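Local coordinates for putative thioesterase yhdA (Lactococcus lactis subsp. lactis, PDB 3GEK), which belongs to the PaaI family of hot-dog thioesterases and may hydrolyse acyl-CoA thioesters such as 1,4-dihydroxy-2-naphthoyl-CoA, at residues H40-P43 with Q44-N48; L100-K104 with R105-W109. The protein carries 7 engineered substitutions. All coordinates share one frame; numbering follows the deposited sequence.

Overall arrangement
The two contacts lie on opposite sides of the chain's centre. Their centres are 32 Å apart, their nearest atoms about 17 Å apart, and they do not touch. Contact 1 folds the loop 40-48 back on itself just before helix 49-68. Contact 2 is the turn end of the hairpin formed by strands 92-102 and 106-115. Helix 49-68 connects them: Asn48 of contact 1 caps its start, and His107 and Trp109 of contact 2 bond to Ser64 near its far end. In related hot-dog thioesterases the start of this helix borders the active site, so contact 1 is probably the nearer of the two to it. Both contacts also reach neighbouring subunits.

Contact 1: H40-P43 with Q44-N48; sequences HAQP and QGFLN. Engineered in segment 44-48: Gln44 (natural residue His).
Gln42 and Phe46 meet through their backbones, Gln42 N donating to Phe46 O at 3.0 Å. Beside this bond, Asn48 N donates to His40 O at 2.8 Å, almost straight at 163°. Together they bridge Ala41 to Leu47. The chain reverses in a type I turn from Gln42 to Gly45, closed by Gly45 N on Gln42 O at 2.8 Å. Gly45 has a positive phi of 92°, where a CB would collide with the preceding residue's oxygen. The Gln42 side chain folds back over the turn. Its CG is wedged between the backbone N and the carbonyl carbon (chi1 56°), and a second bend at chi2 keeps the chain within the loop. Its CB packs on Asn48 CB at 3.9 Å, and its CG lies 3.4 Å from Phe46 O. Cut back to an alanine, this residue would keep its CB contact but would probably uncover Phe46 O and open a gap beside Phe75 of the second subunit. The loop leads into helix 49-68, the central helix of the hot-dog fold. Asn48 is its N-cap, with OD1 bonded to Gly50 N. Leu47 CD1 touches His40 CB at 3.8 Å, and both side chains rest on Met34 of strand 28-35. Further out, Gln44, an engineered residue replacing histidine, packs on Phe73 of the second subunit. Backbone hydrogen bonds join Gly45 to Cys89 and Leu47 to Lys87 within the chain.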
ATOM      1  N   HIS A  40      14.679 -19.745  -2.592  1.00 45.21           N
ATOM      2  CA  HIS A  40      13.969 -18.513  -2.934  1.00 45.47           C
ATOM      3  C   HIS A  40      12.984 -18.671  -4.103  1.00 45.94           C
ATOM      4  O   HIS A  40      12.315 -17.711  -4.485  1.00 45.88           O
ATOM      5  CB  HIS A  40      14.971 -17.391  -3.254  1.00 45.31           C
ATOM      6  CG  HIS A  40      16.109 -17.289  -2.287  1.00 44.68           C
ATOM      7  ND1 HIS A  40      16.218 -16.263  -1.374  1.00 45.10           N
ATOM      8  CD2 HIS A  40      17.196 -18.075  -2.101  1.00 44.34           C
ATOM      9  CE1 HIS A  40      17.322 -16.422  -0.666  1.00 44.10           C
ATOM     10  NE2 HIS A  40      17.931 -17.516  -1.083  1.00 44.34           N
ATOM     11  N   ALA A  41      12.886 -19.878  -4.659  1.00 46.50           N
ATOM     12  CA  ALA A  41      12.119 -20.100  -5.885  1.00 47.14           C
ATOM     13  C   ALA A  41      10.615 -20.236  -5.664  1.00 47.72           C
ATOM     14  O   ALA A  41      10.170 -20.718  -4.618  1.00 47.86           O
ATOM     15  CB  ALA A  41      12.659 -21.312  -6.632  1.00 47.02           C
ATOM     16  N   GLN A  42       9.842 -19.786  -6.652  1.00 48.31           N
ATOM     17  CA  GLN A  42       8.416 -20.111  -6.742  1.00 49.03           C
ATOM     18  C   GLN A  42       8.186 -21.134  -7.887  1.00 49.51           C
ATOM     19  O   GLN A  42       9.103 -21.373  -8.688  1.00 49.55           O
ATOM     20  CB  GLN A  42       7.552 -18.836  -6.845  1.00 49.12           C
ATOM     21  CG  GLN A  42       7.891 -17.879  -7.981  1.00 49.74           C
ATOM     22  CD  GLN A  42       7.322 -18.341  -9.307  1.00 50.90           C
ATOM     23  OE1 GLN A  42       6.105 -18.354  -9.506  1.00 51.63           O
ATOM     24  NE2 GLN A  42       8.199 -18.735 -10.218  1.00 50.26           N
ATOM     25  N   PRO A  43       6.985 -21.758  -7.956  1.00 49.87           N
ATOM     26  CA  PRO A  43       6.743 -22.924  -8.829  1.00 50.14           C
ATOM     27  C   PRO A  43       7.258 -22.863 -10.276  1.00 50.33           C
ATOM     28  O   PRO A  43       7.577 -23.902 -10.845  1.00 50.24           O
ATOM     29  CB  PRO A  43       5.218 -23.050  -8.822  1.00 50.16           C
ATOM     30  CG  PRO A  43       4.824 -22.542  -7.498  1.00 49.99           C
ATOM     31  CD  PRO A  43       5.766 -21.404  -7.200  1.00 49.91           C
ATOM     32  N   GLN A  44       7.340 -21.667 -10.856  1.00 50.67           N
ATOM     33  CA  GLN A  44       7.743 -21.507 -12.260  1.00 50.89           C
ATOM     34  C   GLN A  44       9.230 -21.156 -12.448  1.00 50.84           C
ATOM     35  O   GLN A  44       9.667 -20.859 -13.565  1.00 51.02           O
ATOM     36  CB  GLN A  44       6.853 -20.469 -12.959  1.00 51.09           C
ATOM     37  CG  GLN A  44       5.414 -20.935 -13.218  1.00 52.00           C
ATOM     38  CD  GLN A  44       4.530 -20.876 -11.976  1.00 53.00           C
ATOM     39  OE1 GLN A  44       4.560 -19.905 -11.221  1.00 53.59           O
ATOM     40  NE2 GLN A  44       3.735 -21.918 -11.767  1.00 53.46           N
ATOM     41  N   GLY A  45      10.001 -21.188 -11.359  1.00 50.46           N
ATOM     42  CA  GLY A  45      11.454 -20.999 -11.430  1.00 49.86           C
ATOM     43  C   GLY A  45      11.938 -19.566 -11.267  1.00 49.42           C
ATOM     44  O   GLY A  45      13.128 -19.292 -11.416  1.00 49.32           O
ATOM     45  N   PHE A  46      11.014 -18.654 -10.973  1.00 48.94           N
ATOM     46  CA  PHE A  46      11.346 -17.251 -10.741  1.00 48.79           C
ATOM     47  C   PHE A  46      11.583 -16.990  -9.257  1.00 48.34           C
ATOM     48  O   PHE A  46      11.279 -17.836  -8.416  1.00 48.17           O
ATOM     49  CB  PHE A  46      10.243 -16.321 -11.272  1.00 48.91           C
ATOM     50  CG  PHE A  46      10.071 -16.372 -12.768  1.00 49.68           C
ATOM     51  CD1 PHE A  46      10.994 -15.751 -13.613  1.00 50.15           C
ATOM     52  CD2 PHE A  46       8.991 -17.041 -13.333  1.00 49.59           C
ATOM     53  CE1 PHE A  46      10.842 -15.803 -14.997  1.00 50.48           C
ATOM     54  CE2 PHE A  46       8.830 -17.097 -14.717  1.00 50.35           C
ATOM     55  CZ  PHE A  46       9.758 -16.476 -15.550  1.00 50.24           C
ATOM     56  N   LEU A  47      12.140 -15.820  -8.942  1.00 47.99           N
ATOM     57  CA  LEU A  47      12.280 -15.390  -7.558  1.00 47.67           C
ATOM     58  C   LEU A  47      10.896 -15.181  -6.947  1.00 47.65           C
ATOM     59  O   LEU A  47      10.076 -14.428  -7.469  1.00 47.44           O
ATOM     60  CB  LEU A  47      13.132 -14.116  -7.450  1.00 47.53           C
ATOM     61  CG  LEU A  47      13.159 -13.363  -6.102  1.00 47.89           C
ATOM     62  CD1 LEU A  47      13.731 -14.222  -4.973  1.00 47.63           C
ATOM     63  CD2 LEU A  47      13.924 -12.041  -6.205  1.00 47.60           C
ATOM     64  N   ASN A  48      10.651 -15.882  -5.846  1.00 47.73           N
ATOM     65  CA  ASN A  48       9.418 -15.771  -5.086  1.00 47.78           C
ATOM     66  C   ASN A  48       9.303 -14.377  -4.468  1.00 47.72           C
ATOM     67  O   ASN A  48      10.276 -13.847  -3.920  1.00 47.33           O
ATOM     68  CB  ASN A  48       9.412 -16.858  -4.006  1.00 48.09           C
ATOM     69  CG  ASN A  48       8.096 -16.961  -3.256  1.00 49.46           C
ATOM     70  OD1 ASN A  48       7.220 -16.101  -3.351  1.00 51.05           O
ATOM     71  ND2 ASN A  48       7.962 -18.034  -2.483  1.00 51.12           N
TER

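Contact 2: L100-K104 with R105-W109; sequences LKNGK and RNHVW
His107 and Asn102 lie side by side on one face of the hairpin, joined by a bond from His107 NE2 to Asn102 OD1 at 2.9 Å. The bond is bent, 131° at the hydrogen. The donor sits above the amide plane rather than on a lone pair, and the ring and amide planes are 67° apart. Asn102 CG is anti to its own N (chi1 -172°), which swings the amide over to the imidazole. His107 ND1 bonds to Ser64 OG, so the buried ring is held at both nitrogens and its rotation is fixed. The other face is also close-packed. There Lys101 CB meets Val108 CG2 at 4.0 Å. Val108 N donates to Lys101 O at 3.1 Å. Val108 O takes Leu100 N at 2.7 Å and, weakly, Lys101 N at 3.4 Å. Two residues thus face one, a classic beta bulge, in the antiparallel hairpin of strands 92-102 and 106-115 within the hot-dog sheet. On the Asn102 and His107 face, Trp109 continues the packing onto helix 49-68. Lys101 runs out fully extended, and its NZ bonds to Leu84 O of the third subunit. Toward the turn the contact loosens. Gly103 N still bonds to Asn106 O at 3.0 Å, where a CB on Gly103 would clash with that oxygen. Beyond it, Lys104 and Arg105 are exposed, and the Arg105 side chain was modelled in two conformers.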
ATOM      1  N   LEU A 100      12.818   7.892   3.972  1.00 47.57           N
ATOM      2  CA  LEU A 100      11.998   9.023   3.561  1.00 48.37           C
ATOM      3  C   LEU A 100      11.539   9.831   4.758  1.00 48.69           C
ATOM      4  O   LEU A 100      11.271  11.027   4.637  1.00 49.03           O
ATOM      5  CB  LEU A 100      10.777   8.552   2.778  1.00 48.39           C
ATOM      6  CG  LEU A 100      10.970   7.744   1.495  1.00 49.55           C
ATOM      7  CD1 LEU A 100       9.605   7.260   1.022  1.00 49.78           C
ATOM      8  CD2 LEU A 100      11.680   8.555   0.409  1.00 49.30           C
ATOM      9  N   LYS A 101      11.428   9.170   5.906  1.00 48.95           N
ATOM     10  CA  LYS A 101      11.034   9.840   7.131  1.00 49.34           C
ATOM     11  C   LYS A 101      11.724   9.246   8.351  1.00 49.67           C
ATOM     12  O   LYS A 101      11.619   8.046   8.628  1.00 49.22           O
ATOM     13  CB  LYS A 101       9.513   9.820   7.315  1.00 49.47           C
ATOM     14  CG  LYS A 101       9.043  10.679   8.485  1.00 50.24           C
ATOM     15  CD  LYS A 101       7.588  10.431   8.816  1.00 52.13           C
ATOM     16  CE  LYS A 101       7.143  11.339   9.960  1.00 53.91           C
ATOM     17  NZ  LYS A 101       5.696  11.143  10.260  1.00 54.51           N
ATOM     18  N   ASN A 102      12.428  10.111   9.070  1.00 49.86           N
ATOM     19  CA  ASN A 102      13.036   9.763  10.336  1.00 50.72           C
ATOM     20  C   ASN A 102      12.194  10.364  11.455  1.00 51.14           C
ATOM     21  O   ASN A 102      12.566  11.372  12.065  1.00 51.28           O
ATOM     22  CB  ASN A 102      14.477  10.270  10.383  1.00 50.62           C
ATOM     23  CG  ASN A 102      15.240   9.775  11.599  1.00 51.25           C
ATOM     24  OD1 ASN A 102      14.727   8.996  12.405  1.00 51.80           O
ATOM     25  ND2 ASN A 102      16.477  10.233  11.738  1.00 51.25           N
ATOM     26  N   GLY A 103      11.046   9.746  11.701  1.00 51.54           N
ATOM     27  CA  GLY A 103      10.097  10.241  12.691  1.00 52.38           C
ATOM     28  C   GLY A 103      10.467   9.800  14.088  1.00 53.12           C
ATOM     29  O   GLY A 103      11.399   9.012  14.276  1.00 53.47           O
ATOM     30  N   LYS A 104       9.738  10.311  15.075  1.00 53.71           N
ATOM     31  CA  LYS A 104      10.000   9.975  16.469  1.00 54.19           C
ATOM     32  C   LYS A 104       9.551   8.547  16.784  1.00 54.31           C
ATOM     33  O   LYS A 104      10.213   7.838  17.546  1.00 54.21           O
ATOM     34  CB  LYS A 104       9.308  10.977  17.400  1.00 54.39           C
ATOM     35  CG  LYS A 104      10.076  11.292  18.685  1.00 55.42           C
ATOM     36  CD  LYS A 104      11.012  12.498  18.523  1.00 56.76           C
ATOM     37  CE  LYS A 104      12.404  12.106  18.012  1.00 57.30           C
ATOM     38  NZ  LYS A 104      13.275  11.567  19.100  1.00 57.34           N
ATOM     39  N   ARG A 105       8.445   8.133  16.161  1.00 54.48           N
ATOM     40  CA  ARG A 105       7.804   6.834  16.403  0.50 54.56           C
ATOM     41  C   ARG A 105       7.844   5.876  15.202  1.00 54.52           C
ATOM     42  O   ARG A 105       7.655   4.664  15.357  1.00 54.55           O
ATOM     43  CB  ARG A 105       6.350   7.053  16.835  0.50 54.70           C
ATOM     44  CG  ARG A 105       5.547   7.944  15.889  0.50 55.08           C
ATOM     45  CD  ARG A 105       4.467   8.720  16.630  0.50 56.18           C
ATOM     46  NE  ARG A 105       4.148   9.977  15.955  0.50 56.40           N
ATOM     47  CZ  ARG A 105       4.723  11.148  16.222  0.50 56.41           C
ATOM     48  NH1 ARG A 105       5.659  11.245  17.159  0.50 56.56           N
ATOM     49  NH2 ARG A 105       4.360  12.230  15.548  0.50 56.32           N
ATOM     50  N   ASN A 106       8.052   6.431  14.004  1.00 54.05           N
ATOM     51  CA  ASN A 106       8.082   5.648  12.762  1.00 53.25           C
ATOM     52  C   ASN A 106       9.279   5.951  11.857  1.00 52.28           C
ATOM     53  O   ASN A 106       9.683   7.105  11.729  1.00 52.38           O
ATOM     54  CB  ASN A 106       6.801   5.876  11.953  1.00 53.84           C
ATOM     55  CG  ASN A 106       5.574   5.233  12.585  1.00 55.64           C
ATOM     56  OD1 ASN A 106       4.452   5.712  12.398  1.00 58.30           O
ATOM     57  ND2 ASN A 106       5.774   4.145  13.323  1.00 56.45           N
ATOM     58  N   HIS A 107       9.834   4.915  11.232  1.00 50.83           N
ATOM     59  CA  HIS A 107      10.732   5.090  10.088  1.00 49.63           C
ATOM     60  C   HIS A 107       9.998   4.659   8.830  1.00 48.96           C
ATOM     61  O   HIS A 107       9.343   3.618   8.826  1.00 48.99           O
ATOM     62  CB  HIS A 107      12.018   4.267  10.227  1.00 49.28           C
ATOM     63  CG  HIS A 107      13.053   4.881  11.121  1.00 48.80           C
ATOM     64  ND1 HIS A 107      14.138   4.175  11.589  1.00 47.63           N
ATOM     65  CD2 HIS A 107      13.162   6.127  11.645  1.00 48.03           C
ATOM     66  CE1 HIS A 107      14.877   4.958  12.354  1.00 47.44           C
ATOM     67  NE2 HIS A 107      14.304   6.148  12.407  1.00 46.75           N
ATOM     68  N   VAL A 108      10.097   5.458   7.771  1.00 48.07           N
ATOM     69  CA  VAL A 108       9.519   5.081   6.479  1.00 47.43           C
ATOM     70  C   VAL A 108      10.638   4.920   5.463  1.00 47.27           C
ATOM     71  O   VAL A 108      11.324   5.893   5.123  1.00 47.59           O
ATOM     72  CB  VAL A 108       8.475   6.104   5.971  1.00 47.16           C
ATOM     73  CG1 VAL A 108       7.799   5.601   4.708  1.00 46.16           C
ATOM     74  CG2 VAL A 108       7.433   6.403   7.051  1.00 47.08           C
ATOM     75  N   TRP A 109      10.830   3.688   4.999  1.00 46.74           N
ATOM     76  CA  TRP A 109      11.888   3.361   4.034  1.00 46.30           C
ATOM     77  C   TRP A 109      11.334   3.164   2.638  1.00 46.60           C
ATOM     78  O   TRP A 109      10.312   2.494   2.453  1.00 46.84           O
ATOM     79  CB  TRP A 109      12.624   2.081   4.438  1.00 45.35           C
ATOM     80  CG  TRP A 109      13.512   2.225   5.620  1.00 44.99           C
ATOM     81  CD1 TRP A 109      13.208   1.922   6.914  1.00 44.34           C
ATOM     82  CD2 TRP A 109      14.865   2.699   5.625  1.00 43.87           C
ATOM     83  NE1 TRP A 109      14.290   2.175   7.726  1.00 43.90           N
ATOM     84  CE2 TRP A 109      15.318   2.656   6.960  1.00 43.85           C
ATOM     85  CE3 TRP A 109      15.740   3.151   4.627  1.00 43.40           C
ATOM     86  CZ2 TRP A 109      16.607   3.060   7.330  1.00 43.72           C
ATOM     87  CZ3 TRP A 109      17.025   3.548   4.995  1.00 43.94           C
ATOM     88  CH2 TRP A 109      17.444   3.495   6.336  1.00 44.00           C
TER